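Local atomic coordinates of peroxisomal membrane protein LPX1 (Saccharomyces cerevisiae, PDB entry 2Y6U), a protein that hydrolyses acyl esters in the peroxisome, with lipase and phospholipase A activity, using an alpha/beta-hydrolase fold. Residues Thr110-Ile115 with His144-Phe149; Ala137-Ile142 with Pro159-Leu164; Gln150-Asp155 with Lys281-Arg286; His163-Ile168 with Lys285-Ile290. All blocks are in the same frame, centred on the assembly; numbering follows the deposited sequence. Where two conformers were deposited one is given.

Contact 1: Thr110-Ile115 with His144-Phe149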
loop_
_atom_site.group_PDB
_atom_site.type_symbol
_atom_site.label_atom_id
_atom_site.label_comp_id
_atom_site.label_asym_id
_atom_site.label_seq_id
_atom_site.Cartn_x
_atom_site.Cartn_y
_atom_site.Cartn_z
ATOM N N THR A 110 10.043 -10.736 -16.553
ATOM C CA THR A 110 8.965 -10.651 -17.554
ATOM C C THR A 110 7.646 -10.125 -16.949
ATOM O O THR A 110 6.745 -9.716 -17.679
ATOM C CB THR A 110 8.722 -11.976 -18.183
ATOM O OG1 THR A 110 8.406 -12.913 -17.145
ATOM C CG2 THR A 110 10.041 -12.421 -18.907
ATOM N N ASN A 111 7.563 -10.034 -15.638
ATOM C CA ASN A 111 6.266 -9.700 -15.052
ATOM C C ASN A 111 6.287 -8.216 -14.580
ATOM O O ASN A 111 6.667 -7.977 -13.457
ATOM C CB ASN A 111 5.980 -10.725 -13.930
ATOM C CG ASN A 111 4.529 -10.555 -13.208
ATOM O OD1 ASN A 111 3.811 -9.717 -13.599
ATOM N ND2 ASN A 111 4.161 -11.482 -12.299
ATOM N N PHE A 112 5.833 -7.264 -15.392
ATOM C CA PHE A 112 5.693 -5.922 -14.905
ATOM C C PHE A 112 4.220 -5.640 -14.536
ATOM O O PHE A 112 3.313 -5.576 -15.404
ATOM C CB PHE A 112 6.210 -4.921 -15.936
ATOM C CG PHE A 112 6.004 -3.524 -15.540
ATOM C CD1 PHE A 112 6.566 -3.027 -14.381
ATOM C CD2 PHE A 112 5.165 -2.719 -16.260
ATOM C CE1 PHE A 112 6.309 -1.730 -13.975
ATOM C CE2 PHE A 112 5.005 -1.395 -15.910
ATOM C CZ PHE A 112 5.499 -0.913 -14.811
ATOM N N ASN A 113 3.974 -5.571 -13.223
ATOM C CA ASN A 113 2.627 -5.509 -12.687
ATOM C C ASN A 113 2.405 -3.998 -12.389
ATOM O O ASN A 113 3.137 -3.363 -11.586
ATOM C CB ASN A 113 2.564 -6.381 -11.407
ATOM C CG ASN A 113 1.239 -6.276 -10.695
ATOM O OD1 ASN A 113 0.847 -5.133 -10.328
ATOM N ND2 ASN A 113 0.592 -7.402 -10.403
ATOM N N TRP A 114 1.406 -3.382 -12.994
ATOM C CA TRP A 114 1.311 -1.917 -12.923
ATOM C C TRP A 114 0.980 -1.485 -11.494
ATOM O O TRP A 114 1.264 -0.319 -11.148
ATOM C CB TRP A 114 0.235 -1.396 -13.867
ATOM C CG TRP A 114 0.499 -1.565 -15.308
ATOM C CD1 TRP A 114 1.603 -2.153 -15.897
ATOM C CD2 TRP A 114 -0.297 -1.088 -16.344
ATOM N NE1 TRP A 114 1.458 -2.166 -17.257
ATOM C CE2 TRP A 114 0.357 -1.437 -17.578
ATOM C CE3 TRP A 114 -1.522 -0.416 -16.401
ATOM C CZ2 TRP A 114 -0.191 -1.144 -18.802
ATOM C CZ3 TRP A 114 -2.015 -0.038 -17.590
ATOM C CH2 TRP A 114 -1.388 -0.476 -18.830
ATOM N N ILE A 115 0.380 -2.385 -10.690
ATOM C CA ILE A 115 0.077 -2.095 -9.283
ATOM C C ILE A 115 1.385 -1.992 -8.458
ATOM O O ILE A 115 1.524 -1.127 -7.589
ATOM C CB ILE A 115 -0.916 -3.001 -8.673
ATOM C CG1 ILE A 115 -2.257 -3.011 -9.465
ATOM C CG2 ILE A 115 -1.197 -2.547 -7.163
ATOM C CD1 ILE A 115 -3.237 -4.063 -9.050
ATOM N N HIS A 144 -0.787 9.623 -17.735
ATOM C CA HIS A 144 -1.201 9.153 -19.085
ATOM C C HIS A 144 -1.231 7.594 -19.178
ATOM O O HIS A 144 -0.253 6.955 -18.854
ATOM C CB HIS A 144 -0.219 9.736 -20.096
ATOM C CG HIS A 144 -0.481 9.300 -21.488
ATOM N ND1 HIS A 144 0.424 8.591 -22.229
ATOM C CD2 HIS A 144 -1.591 9.399 -22.237
ATOM C CE1 HIS A 144 -0.110 8.291 -23.408
ATOM N NE2 HIS A 144 -1.318 8.814 -23.470
ATOM N N SER A 145 -2.255 6.985 -19.763
ATOM C CA SER A 145 -2.166 5.507 -20.280
ATOM C C SER A 145 -1.949 4.622 -19.079
ATOM O O SER A 145 -2.772 4.673 -18.119
ATOM C CB SER A 145 -1.141 5.333 -21.481
ATOM O OG SER A 145 -0.263 4.182 -21.512
ATOM N N MET A 146 -0.868 3.840 -19.037
ATOM C CA MET A 146 -0.477 3.161 -17.800
ATOM C C MET A 146 -0.457 4.048 -16.546
ATOM O O MET A 146 -0.907 3.610 -15.458
ATOM C CB MET A 146 0.928 2.571 -18.032
ATOM C CG MET A 146 1.535 1.897 -16.948
ATOM S SD MET A 146 3.312 1.448 -17.345
ATOM C CE MET A 146 4.112 2.858 -17.464
ATOM N N GLY A 147 0.033 5.281 -16.691
ATOM C CA GLY A 147 0.152 6.224 -15.606
ATOM C C GLY A 147 -1.197 6.630 -15.041
ATOM O O GLY A 147 -1.334 6.913 -13.864
ATOM N N GLY A 148 -2.203 6.612 -15.890
ATOM C CA GLY A 148 -3.582 6.891 -15.475
ATOM C C GLY A 148 -4.104 5.753 -14.651
ATOM O O GLY A 148 -4.757 5.984 -13.612
ATOM N N PHE A 149 -3.935 4.539 -15.165
ATOM C CA PHE A 149 -4.243 3.350 -14.309
ATOM C C PHE A 149 -3.562 3.551 -12.931
ATOM O O PHE A 149 -4.172 3.280 -11.861
ATOM C CB PHE A 149 -3.756 2.088 -15.006
ATOM C CG PHE A 149 -3.999 0.807 -14.266
ATOM C CD1 PHE A 149 -3.198 0.473 -13.143
ATOM C CD2 PHE A 149 -4.989 -0.081 -14.678
ATOM C CE1 PHE A 149 -3.411 -0.744 -12.480
ATOM C CE2 PHE A 149 -5.197 -1.287 -14.037
ATOM C CZ PHE A 149 -4.412 -1.632 -12.919
#
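F112 meets M146 at its ring edge: CE2 stands 3.6 Å from M146 SD and the sulfur lies near the ring plane, a Met-aromatic contact at the turn between strand 137-144 and helix 146-157. That turn carries a GxSxG pattern with S145 at a positive phi, a strained conformation consistent with the nucleophile elbow of alpha/beta hydrolases. N113 then caps helix 114-125, its OD1 accepting a weak bond from I115 N. W114 follows and carries most of the contact. M146 CG sits over the centre of its six-membered ring, 3.6 Å from the centroid, a CH-pi contact, while SD lies over the five-membered ring at 4.2 Å from that centroid. With CG anti to the backbone N and the chain bent only at chi3 (67°), the methionine spans the indole before its sulfur reaches F112. The indole edge in turn points at the face of F149 in a T-shaped pair, planes at 87°. A leucine in place of W114 would probably leave the M146 chain without its flat support and the F149 face without its edge partner. Finally I115 CG1 reaches the edge of the F149 ring, 3.9 Å from CE1.

Contact 2: Ala137-Ile142 with Pro159-Leu164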
loop_
_atom_site.group_PDB
_atom_site.type_symbol
_atom_site.label_atom_id
_atom_site.label_comp_id
_atom_site.label_asym_id
_atom_site.label_seq_id
_atom_site.Cartn_x
_atom_site.Cartn_y
_atom_site.Cartn_z
ATOM N N ALA A 137 -0.770 21.569 2.010
ATOM C CA ALA A 137 -0.419 21.104 0.700
ATOM C C ALA A 137 -1.696 20.585 0.033
ATOM O O ALA A 137 -2.654 20.157 0.717
ATOM C CB ALA A 137 0.569 20.001 0.828
ATOM N N LEU A 138 -1.704 20.660 -1.279
ATOM C CA LEU A 138 -2.645 19.921 -2.080
ATOM C C LEU A 138 -1.839 19.195 -3.157
ATOM O O LEU A 138 -0.995 19.768 -3.782
ATOM C CB LEU A 138 -3.654 20.835 -2.758
ATOM C CG LEU A 138 -4.706 21.487 -1.805
ATOM C CD1 LEU A 138 -5.603 22.547 -2.521
ATOM C CD2 LEU A 138 -5.645 20.418 -1.034
ATOM N N ASN A 139 -2.129 17.910 -3.289
ATOM C CA ASN A 139 -1.338 17.085 -4.134
ATOM C C ASN A 139 -2.172 16.601 -5.277
ATOM O O ASN A 139 -3.299 16.113 -5.057
ATOM C CB ASN A 139 -0.890 15.898 -3.321
ATOM C CG ASN A 139 0.007 16.271 -2.091
ATOM O OD1 ASN A 139 0.826 17.185 -2.156
ATOM N ND2 ASN A 139 -0.287 15.636 -0.930
ATOM N N VAL A 140 -1.593 16.627 -6.452
ATOM C CA VAL A 140 -2.307 16.288 -7.683
ATOM C C VAL A 140 -1.496 15.247 -8.439
ATOM O O VAL A 140 -0.278 15.372 -8.506
ATOM C CB VAL A 140 -2.401 17.499 -8.592
ATOM C CG1 VAL A 140 -3.194 17.116 -9.968
ATOM C CG2 VAL A 140 -2.962 18.717 -7.846
ATOM N N VAL A 141 -2.136 14.169 -8.882
ATOM C CA VAL A 141 -1.450 13.146 -9.705
ATOM C C VAL A 141 -2.030 13.219 -11.082
ATOM O O VAL A 141 -3.227 13.339 -11.220
ATOM C CB VAL A 141 -1.556 11.718 -9.109
ATOM C CG1 VAL A 141 -3.028 11.289 -8.911
ATOM C CG2 VAL A 141 -0.716 10.653 -9.956
ATOM N N ILE A 142 -1.150 13.238 -12.063
ATOM C CA ILE A 142 -1.495 13.361 -13.439
ATOM C C ILE A 142 -0.859 12.160 -14.156
ATOM O O ILE A 142 0.365 11.934 -14.115
ATOM C CB ILE A 142 -1.018 14.680 -14.102
ATOM C CG1 ILE A 142 -1.415 15.918 -13.286
ATOM C CG2 ILE A 142 -1.462 14.705 -15.628
ATOM C CD1 ILE A 142 -0.367 16.367 -12.258
ATOM N N PRO A 159 -5.399 6.334 0.111
ATOM C CA PRO A 159 -6.338 7.302 -0.275
ATOM C C PRO A 159 -6.173 8.661 0.458
ATOM O O PRO A 159 -7.011 9.577 0.305
ATOM C CB PRO A 159 -7.686 6.618 0.132
ATOM C CG PRO A 159 -7.387 5.891 1.317
ATOM C CD PRO A 159 -6.032 5.321 0.960
ATOM N N ASN A 160 -5.082 8.866 1.174
ATOM C CA ASN A 160 -4.941 10.107 1.920
ATOM C C ASN A 160 -3.886 11.012 1.307
ATOM O O ASN A 160 -3.513 12.001 1.887
ATOM C CB ASN A 160 -4.594 9.721 3.335
ATOM C CG ASN A 160 -5.589 8.822 3.932
ATOM O OD1 ASN A 160 -6.739 9.229 4.106
ATOM N ND2 ASN A 160 -5.177 7.544 4.303
ATOM N N LEU A 161 -3.364 10.667 0.131
ATOM C CA LEU A 161 -2.285 11.408 -0.461
ATOM C C LEU A 161 -2.785 12.394 -1.536
ATOM O O LEU A 161 -2.462 13.552 -1.414
ATOM C CB LEU A 161 -1.230 10.523 -1.065
ATOM C CG LEU A 161 0.084 11.126 -1.686
ATOM C CD1 LEU A 161 0.849 11.830 -0.620
ATOM C CD2 LEU A 161 0.876 9.960 -2.425
ATOM N N PHE A 162 -3.374 11.935 -2.616
ATOM C CA PHE A 162 -3.726 12.845 -3.708
ATOM C C PHE A 162 -5.144 13.419 -3.515
ATOM O O PHE A 162 -6.086 12.674 -3.308
ATOM C CB PHE A 162 -3.516 12.163 -5.080
ATOM C CG PHE A 162 -2.117 11.804 -5.334
ATOM C CD1 PHE A 162 -1.163 12.744 -5.546
ATOM C CD2 PHE A 162 -1.761 10.474 -5.495
ATOM C CE1 PHE A 162 0.168 12.379 -5.737
ATOM C CE2 PHE A 162 -0.427 10.114 -5.736
ATOM C CZ PHE A 162 0.511 11.065 -5.860
ATOM N N HIS A 163 -5.292 14.703 -3.691
ATOM C CA HIS A 163 -6.576 15.340 -3.567
ATOM C C HIS A 163 -7.310 15.429 -4.913
ATOM O O HIS A 163 -8.492 15.639 -4.924
ATOM C CB HIS A 163 -6.340 16.755 -3.036
ATOM C CG HIS A 163 -5.650 16.773 -1.716
ATOM N ND1 HIS A 163 -4.275 16.895 -1.609
ATOM C CD2 HIS A 163 -6.123 16.587 -0.445
ATOM C CE1 HIS A 163 -3.934 16.824 -0.318
ATOM N NE2 HIS A 163 -5.032 16.626 0.409
ATOM N N LEU A 164 -6.567 15.427 -5.993
ATOM C CA LEU A 164 -7.102 15.610 -7.362
ATOM C C LEU A 164 -6.353 14.640 -8.286
ATOM O O LEU A 164 -5.091 14.536 -8.223
ATOM C CB LEU A 164 -6.860 17.051 -7.795
ATOM C CG LEU A 164 -7.238 17.373 -9.244
ATOM C CD1 LEU A 164 -8.800 17.223 -9.397
ATOM C CD2 LEU A 164 -6.803 18.814 -9.572
#
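The carbonyl oxygen of N139 is gripped by two successive backbone amides: H163 N donates at 2.8 Å, in the carbonyl plane, and L164 N adds a weak bond. This is where the loop after helix 146-157 turns into strand 164-168 and pairs with strand 137-144, the right-handed beta-alpha-beta crossover of the alpha/beta-hydrolase sheet. The pairing becomes regular at V140 and L164, a parallel bridge, where V141 N donates to L164 O at 3.0 Å. Before it, the H163 side chain stands in for a backbone acceptor: ND1 takes the amide hydrogen of N139 N at 2.9 Å, nearly straight (171°) and close to the ring plane. With CG beside the backbone N of H163 (chi1 -59°), the ring and its own amide both reach N139. This bond identifies ND1 as the unprotonated nitrogen. L138 CD2 lies over the centre of the same imidazole, 3.7 Å from the centroid, so one face is packed while the edge is bonded.

The N139 side chain is held at both ends of its amide. ND2 donates to L161 O at 3.1 Å, the oxygen lying in the plane of the N139 amide, and OD1 accepts from N54 of strand 51-58, which fixes the amide's rotation and ties the loop across to a third chain segment. Further along, V140 and L164 run side by side in the same direction. F162 is sandwiched: L161 CD2 lies over one face, offset toward the rim, and V141 CB covers the centre of the opposite face, 3.6 Å from the centroid and 3° off the ring normal.

Contact 3: Gln150-Asp155 with Lys281-Arg286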
loop_
_atom_site.group_PDB
_atom_site.type_symbol
_atom_site.label_atom_id
_atom_site.label_comp_id
_atom_site.label_asym_id
_atom_site.label_seq_id
_atom_site.Cartn_x
_atom_site.Cartn_y
_atom_site.Cartn_z
ATOM N N GLN A 150 -2.263 3.860 -12.951
ATOM C CA GLN A 150 -1.476 3.953 -11.714
ATOM C C GLN A 150 -1.891 5.058 -10.780
ATOM O O GLN A 150 -1.890 4.848 -9.600
ATOM C CB GLN A 150 0.010 3.995 -12.024
ATOM C CG GLN A 150 0.474 2.692 -12.672
ATOM C CD GLN A 150 1.918 2.751 -13.092
ATOM O OE1 GLN A 150 2.360 3.749 -13.666
ATOM N NE2 GLN A 150 2.643 1.678 -12.872
ATOM N N ALA A 151 -2.382 6.159 -11.340
ATOM C CA ALA A 151 -2.963 7.243 -10.526
ATOM C C ALA A 151 -4.131 6.726 -9.693
ATOM O O ALA A 151 -4.238 7.011 -8.527
ATOM C CB ALA A 151 -3.397 8.438 -11.407
ATOM N N LEU A 152 -5.071 6.052 -10.360
ATOM C CA LEU A 152 -6.181 5.398 -9.676
ATOM C C LEU A 152 -5.743 4.385 -8.611
ATOM O O LEU A 152 -6.218 4.411 -7.472
ATOM C CB LEU A 152 -7.105 4.704 -10.701
ATOM C CG LEU A 152 -7.890 5.590 -11.622
ATOM C CD1 LEU A 152 -8.471 4.802 -12.866
ATOM C CD2 LEU A 152 -9.035 6.294 -10.805
ATOM N N ALA A 153 -4.761 3.549 -8.964
ATOM C CA ALA A 153 -4.285 2.553 -8.030
ATOM C C ALA A 153 -3.594 3.168 -6.827
ATOM O O ALA A 153 -3.739 2.663 -5.728
ATOM C CB ALA A 153 -3.343 1.518 -8.733
ATOM N N CYS A 154 -2.890 4.280 -7.047
ATOM C CA CYS A 154 -2.336 5.034 -5.930
ATOM C C CYS A 154 -3.380 5.405 -4.932
ATOM O O CYS A 154 -3.179 5.209 -3.714
ATOM C CB CYS A 154 -1.662 6.343 -6.391
ATOM S SG CYS A 154 0.000 6.000 -7.157
ATOM N N ASP A 155 -4.475 5.929 -5.389
ATOM C CA ASP A 155 -5.541 6.341 -4.440
ATOM C C ASP A 155 -6.151 5.162 -3.745
ATOM O O ASP A 155 -6.456 5.228 -2.522
ATOM C CB ASP A 155 -6.599 7.187 -5.127
ATOM C CG ASP A 155 -7.557 7.850 -4.112
ATOM O OD1 ASP A 155 -7.060 8.793 -3.447
ATOM O OD2 ASP A 155 -8.693 7.338 -3.911
ATOM N N LYS A 281 -14.585 2.150 -7.467
ATOM C CA LYS A 281 -15.681 2.607 -6.643
ATOM C C LYS A 281 -15.228 3.271 -5.299
ATOM O O LYS A 281 -16.026 4.029 -4.727
ATOM C CB LYS A 281 -16.716 1.536 -6.380
ATOM C CG LYS A 281 -16.238 0.349 -5.517
ATOM C CD LYS A 281 -17.217 -0.782 -5.321
ATOM C CE LYS A 281 -16.616 -1.825 -4.398
ATOM N NZ LYS A 281 -17.429 -3.041 -4.312
ATOM N N PHE A 282 -13.990 2.983 -4.844
ATOM C CA PHE A 282 -13.480 3.557 -3.604
ATOM C C PHE A 282 -12.770 4.876 -3.820
ATOM O O PHE A 282 -12.370 5.536 -2.863
ATOM C CB PHE A 282 -12.588 2.548 -2.877
ATOM C CG PHE A 282 -13.376 1.420 -2.295
ATOM C CD1 PHE A 282 -14.323 1.652 -1.308
ATOM C CD2 PHE A 282 -13.231 0.126 -2.768
ATOM C CE1 PHE A 282 -14.969 0.597 -0.713
ATOM C CE2 PHE A 282 -13.925 -0.902 -2.246
ATOM C CZ PHE A 282 -14.826 -0.701 -1.225
ATOM N N VAL A 283 -12.575 5.260 -5.103
ATOM C CA VAL A 283 -11.828 6.467 -5.440
ATOM C C VAL A 283 -12.840 7.640 -5.386
ATOM O O VAL A 283 -13.660 7.806 -6.285
ATOM C CB VAL A 283 -11.160 6.385 -6.821
ATOM C CG1 VAL A 283 -10.539 7.761 -7.248
ATOM C CG2 VAL A 283 -10.081 5.221 -6.775
ATOM N N ARG A 284 -12.783 8.374 -4.299
ATOM C CA ARG A 284 -13.815 9.399 -3.975
ATOM C C ARG A 284 -13.368 10.786 -4.403
ATOM O O ARG A 284 -14.183 11.727 -4.423
ATOM C CB ARG A 284 -14.068 9.444 -2.480
ATOM C CG ARG A 284 -14.593 8.208 -1.937
ATOM C CD ARG A 284 -14.889 8.582 -0.528
ATOM N NE ARG A 284 -14.940 7.453 0.357
ATOM C CZ ARG A 284 -15.361 7.539 1.614
ATOM N NH1 ARG A 284 -15.715 8.728 2.119
ATOM N NH2 ARG A 284 -15.401 6.444 2.366
ATOM N N LYS A 285 -12.132 10.909 -4.831
ATOM C CA LYS A 285 -11.550 12.183 -5.189
ATOM C C LYS A 285 -12.078 12.723 -6.488
ATOM O O LYS A 285 -12.377 11.981 -7.398
ATOM C CB LYS A 285 -10.013 12.029 -5.360
ATOM C CG LYS A 285 -9.312 11.410 -4.206
ATOM C CD LYS A 285 -9.449 12.215 -2.877
ATOM C CE LYS A 285 -8.875 11.449 -1.681
ATOM N NZ LYS A 285 -7.468 11.059 -1.881
ATOM N N ARG A 286 -12.096 14.038 -6.608
ATOM C CA ARG A 286 -12.326 14.634 -7.889
ATOM C C ARG A 286 -11.331 14.078 -8.900
ATOM O O ARG A 286 -10.128 14.127 -8.671
ATOM C CB ARG A 286 -12.071 16.132 -7.733
ATOM C CG ARG A 286 -12.164 16.865 -9.057
ATOM C CD ARG A 286 -13.517 17.172 -9.303
ATOM N NE ARG A 286 -13.842 18.169 -10.357
ATOM C CZ ARG A 286 -14.984 18.128 -11.083
ATOM N NH1 ARG A 286 -15.902 17.134 -10.939
ATOM N NH2 ARG A 286 -15.213 19.091 -11.985
HETATM O O HOH W 1 -10.645 8.343 -2.454
HETATM O O HOH W 2 -9.579 5.033 -2.659
#
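Helix 146-157 comes closest to the loop 281-286 at D155 and V283, whose CA atoms are 6.4 Å apart, and the loop then enters strand 286-292. The apolar part is slight: L152 CD2 meets V283 CG1 at 4.1 Å, the two side chains crossing at about a right angle. D155 carries the rest, its CG anti to the backbone N (chi1 -169°), which directs the carboxylate at the loop. OD1 uses its syn lone pair for a salt bridge to K285 NZ at 2.8 Å. K285 CG already lies 3.5 Å from D155 OD1; the bends at chi2 and chi4 then return NZ to the same oxygen. OD2 lies against V283, 3.6 Å from CA, and has two waters at 2.6 and 2.8 Å. The first accepts from R284 N; the other probably links F282 O to the carboxylate. An asparagine in place of D155 would probably leave the K285 ammonium without its counter-charge and disturb the water bridges. Because NZ also donates to F162 O and P159 O, one lysine ties the helix to the loop that follows it, and the nearby ammonium is likely to stabilise the buried carboxylate as an anion.

Contact 4: His163-Ile168 with Lys285-Ile290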
loop_
_atom_site.group_PDB
_atom_site.type_symbol
_atom_site.label_atom_id
_atom_site.label_comp_id
_atom_site.label_asym_id
_atom_site.label_seq_id
_atom_site.Cartn_x
_atom_site.Cartn_y
_atom_site.Cartn_z
ATOM N N HIS A 163 -5.292 14.703 -3.691
ATOM C CA HIS A 163 -6.576 15.340 -3.567
ATOM C C HIS A 163 -7.310 15.429 -4.913
ATOM O O HIS A 163 -8.492 15.639 -4.924
ATOM C CB HIS A 163 -6.340 16.755 -3.036
ATOM C CG HIS A 163 -5.650 16.773 -1.716
ATOM N ND1 HIS A 163 -4.275 16.895 -1.609
ATOM C CD2 HIS A 163 -6.123 16.587 -0.445
ATOM C CE1 HIS A 163 -3.934 16.824 -0.318
ATOM N NE2 HIS A 163 -5.032 16.626 0.409
ATOM N N LEU A 164 -6.567 15.427 -5.993
ATOM C CA LEU A 164 -7.102 15.610 -7.362
ATOM C C LEU A 164 -6.353 14.640 -8.286
ATOM O O LEU A 164 -5.091 14.536 -8.223
ATOM C CB LEU A 164 -6.860 17.051 -7.795
ATOM C CG LEU A 164 -7.238 17.373 -9.244
ATOM C CD1 LEU A 164 -8.800 17.223 -9.397
ATOM C CD2 LEU A 164 -6.803 18.814 -9.572
ATOM N N LEU A 165 -7.093 13.892 -9.108
ATOM C CA LEU A 165 -6.542 12.944 -10.097
ATOM C C LEU A 165 -6.864 13.484 -11.455
ATOM O O LEU A 165 -8.026 13.925 -11.706
ATOM C CB LEU A 165 -7.191 11.576 -9.945
ATOM C CG LEU A 165 -6.632 10.671 -8.853
ATOM C CD1 LEU A 165 -6.720 11.190 -7.398
ATOM C CD2 LEU A 165 -7.304 9.297 -9.082
ATOM N N ILE A 166 -5.887 13.504 -12.350
ATOM C CA ILE A 166 -6.086 13.916 -13.711
ATOM C C ILE A 166 -5.561 12.754 -14.579
ATOM O O ILE A 166 -4.373 12.403 -14.560
ATOM C CB ILE A 166 -5.344 15.205 -14.073
ATOM C CG1 ILE A 166 -5.755 16.342 -13.103
ATOM C CG2 ILE A 166 -5.628 15.527 -15.586
ATOM C CD1 ILE A 166 -5.109 17.697 -13.390
ATOM N N LEU A 167 -6.466 12.095 -15.260
ATOM C CA LEU A 167 -6.169 10.923 -16.033
ATOM C C LEU A 167 -6.262 11.268 -17.494
ATOM O O LEU A 167 -7.342 11.668 -17.981
ATOM C CB LEU A 167 -7.207 9.833 -15.665
ATOM C CG LEU A 167 -7.524 9.588 -14.202
ATOM C CD1 LEU A 167 -8.607 8.491 -14.075
ATOM C CD2 LEU A 167 -6.281 9.201 -13.398
ATOM N N ILE A 168 -5.171 11.106 -18.240
ATOM C CA ILE A 168 -5.176 11.456 -19.646
ATOM C C ILE A 168 -5.160 10.105 -20.361
ATOM O O ILE A 168 -4.184 9.353 -20.293
ATOM C CB ILE A 168 -3.979 12.281 -20.037
ATOM C CG1 ILE A 168 -3.859 13.582 -19.175
ATOM C CG2 ILE A 168 -4.041 12.598 -21.595
ATOM C CD1 ILE A 168 -2.400 14.167 -19.180
ATOM N N LYS A 285 -12.132 10.909 -4.831
ATOM C CA LYS A 285 -11.550 12.183 -5.189
ATOM C C LYS A 285 -12.078 12.723 -6.488
ATOM O O LYS A 285 -12.377 11.981 -7.398
ATOM C CB LYS A 285 -10.013 12.029 -5.360
ATOM C CG LYS A 285 -9.312 11.410 -4.206
ATOM C CD LYS A 285 -9.449 12.215 -2.877
ATOM C CE LYS A 285 -8.875 11.449 -1.681
ATOM N NZ LYS A 285 -7.468 11.059 -1.881
ATOM N N ARG A 286 -12.096 14.038 -6.608
ATOM C CA ARG A 286 -12.326 14.634 -7.889
ATOM C C ARG A 286 -11.331 14.078 -8.900
ATOM O O ARG A 286 -10.128 14.127 -8.671
ATOM C CB ARG A 286 -12.071 16.132 -7.733
ATOM C CG ARG A 286 -12.164 16.865 -9.057
ATOM C CD ARG A 286 -13.517 17.172 -9.303
ATOM N NE ARG A 286 -13.842 18.169 -10.357
ATOM C CZ ARG A 286 -14.984 18.128 -11.083
ATOM N NH1 ARG A 286 -15.902 17.134 -10.939
ATOM N NH2 ARG A 286 -15.213 19.091 -11.985
ATOM N N THR A 287 -11.844 13.569 -10.014
ATOM C CA THR A 287 -11.080 12.922 -11.041
ATOM C C THR A 287 -11.470 13.481 -12.398
ATOM O O THR A 287 -12.718 13.525 -12.826
ATOM C CB THR A 287 -11.358 11.411 -10.962
ATOM O OG1 THR A 287 -11.003 10.929 -9.678
ATOM C CG2 THR A 287 -10.529 10.665 -12.057
ATOM N N ILE A 288 -10.491 14.061 -13.045
ATOM C CA ILE A 288 -10.644 14.603 -14.382
ATOM C C ILE A 288 -10.175 13.543 -15.368
ATOM O O ILE A 288 -9.070 13.009 -15.229
ATOM C CB ILE A 288 -9.737 15.823 -14.551
ATOM C CG1 ILE A 288 -9.900 16.816 -13.413
ATOM C CG2 ILE A 288 -9.928 16.443 -15.919
ATOM C CD1 ILE A 288 -11.426 17.318 -13.108
ATOM N N HIS A 289 -10.947 13.295 -16.419
ATOM C CA HIS A 289 -10.630 12.302 -17.396
ATOM C C HIS A 289 -10.521 13.046 -18.692
ATOM O O HIS A 289 -11.474 13.667 -19.143
ATOM C CB HIS A 289 -11.765 11.306 -17.397
ATOM C CG HIS A 289 -11.568 10.128 -18.287
ATOM N ND1 HIS A 289 -12.582 9.215 -18.499
ATOM C CD2 HIS A 289 -10.501 9.707 -19.024
ATOM C CE1 HIS A 289 -12.142 8.283 -19.311
ATOM N NE2 HIS A 289 -10.878 8.533 -19.622
ATOM N N ILE A 290 -9.315 13.108 -19.246
ATOM C CA ILE A 290 -9.045 13.833 -20.451
ATOM C C ILE A 290 -8.858 12.788 -21.528
ATOM O O ILE A 290 -8.033 11.863 -21.408
ATOM C CB ILE A 290 -7.808 14.705 -20.343
ATOM C CG1 ILE A 290 -7.970 15.727 -19.204
ATOM C CG2 ILE A 290 -7.491 15.442 -21.748
ATOM C CD1 ILE A 290 -6.786 16.647 -18.910
HETATM O O HOH W 3 -11.137 15.542 -4.342
#
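L165 O and L167 O receive I288 N and I290 N, and L165 N and L167 N return bonds to R286 O and I288 O, so strands 164-168 and 286-290 run parallel, 15° apart, with axes 4.6 Å apart at closest approach. The L167 N to I288 O bond is 2.8 Å and straight (179°). On one face, I290 CD1 fills the hollow beside I166 CG2 at 3.7 Å, while I166 and I288 lie side by side, their CG1 atoms touching more loosely. At the start of this face the L164 CD1 methyl presses on R286 CG at 3.4 Å, and the guanidinium runs on to N312. On the other face, T287 CG2 is the bump: it meets L167 CD1 at 3.5 Å. Its OG1 lies anti to the carbonyl carbon (chi1 -59°) and turns back to donate to K285 O at 2.9 Å, which leaves the methyl for the leucine. L165 CD1 covers the start of the K285 chain. A water joins H163 O to R286 N where the pairing of the two strands starts. Helix 330-347 packs on the I166 face and helix 146-157 on the L167 face, the alpha/beta/alpha layering of the alpha/beta-hydrolase fold.

Overall arrangement
The four contacts join the middle of the central sheet to helix 146-157 beside it. Contacts 2 and 4 are successive steps across the central sheet, sharing H163 and L164, with centres about 10 Å apart. Contact 3 lies about 9 Å from contact 4 and shares K285 and R286 with it; A151 and L152 pack on L165 and L167. Contacts 2 and 3 also meet where V141 CG2 lies 3.8 Å from A151 CB. Contact 1, about 17 Å between centres from contact 4, holds the probable nucleophile turn: S145 N lies 3.1 Å from I168 O at the strand end. Q150 NE2 of helix 146-157 lies 3.0 Å from W114 O of helix 114-125, a probable hydrogen bond joining contacts 1 and 3.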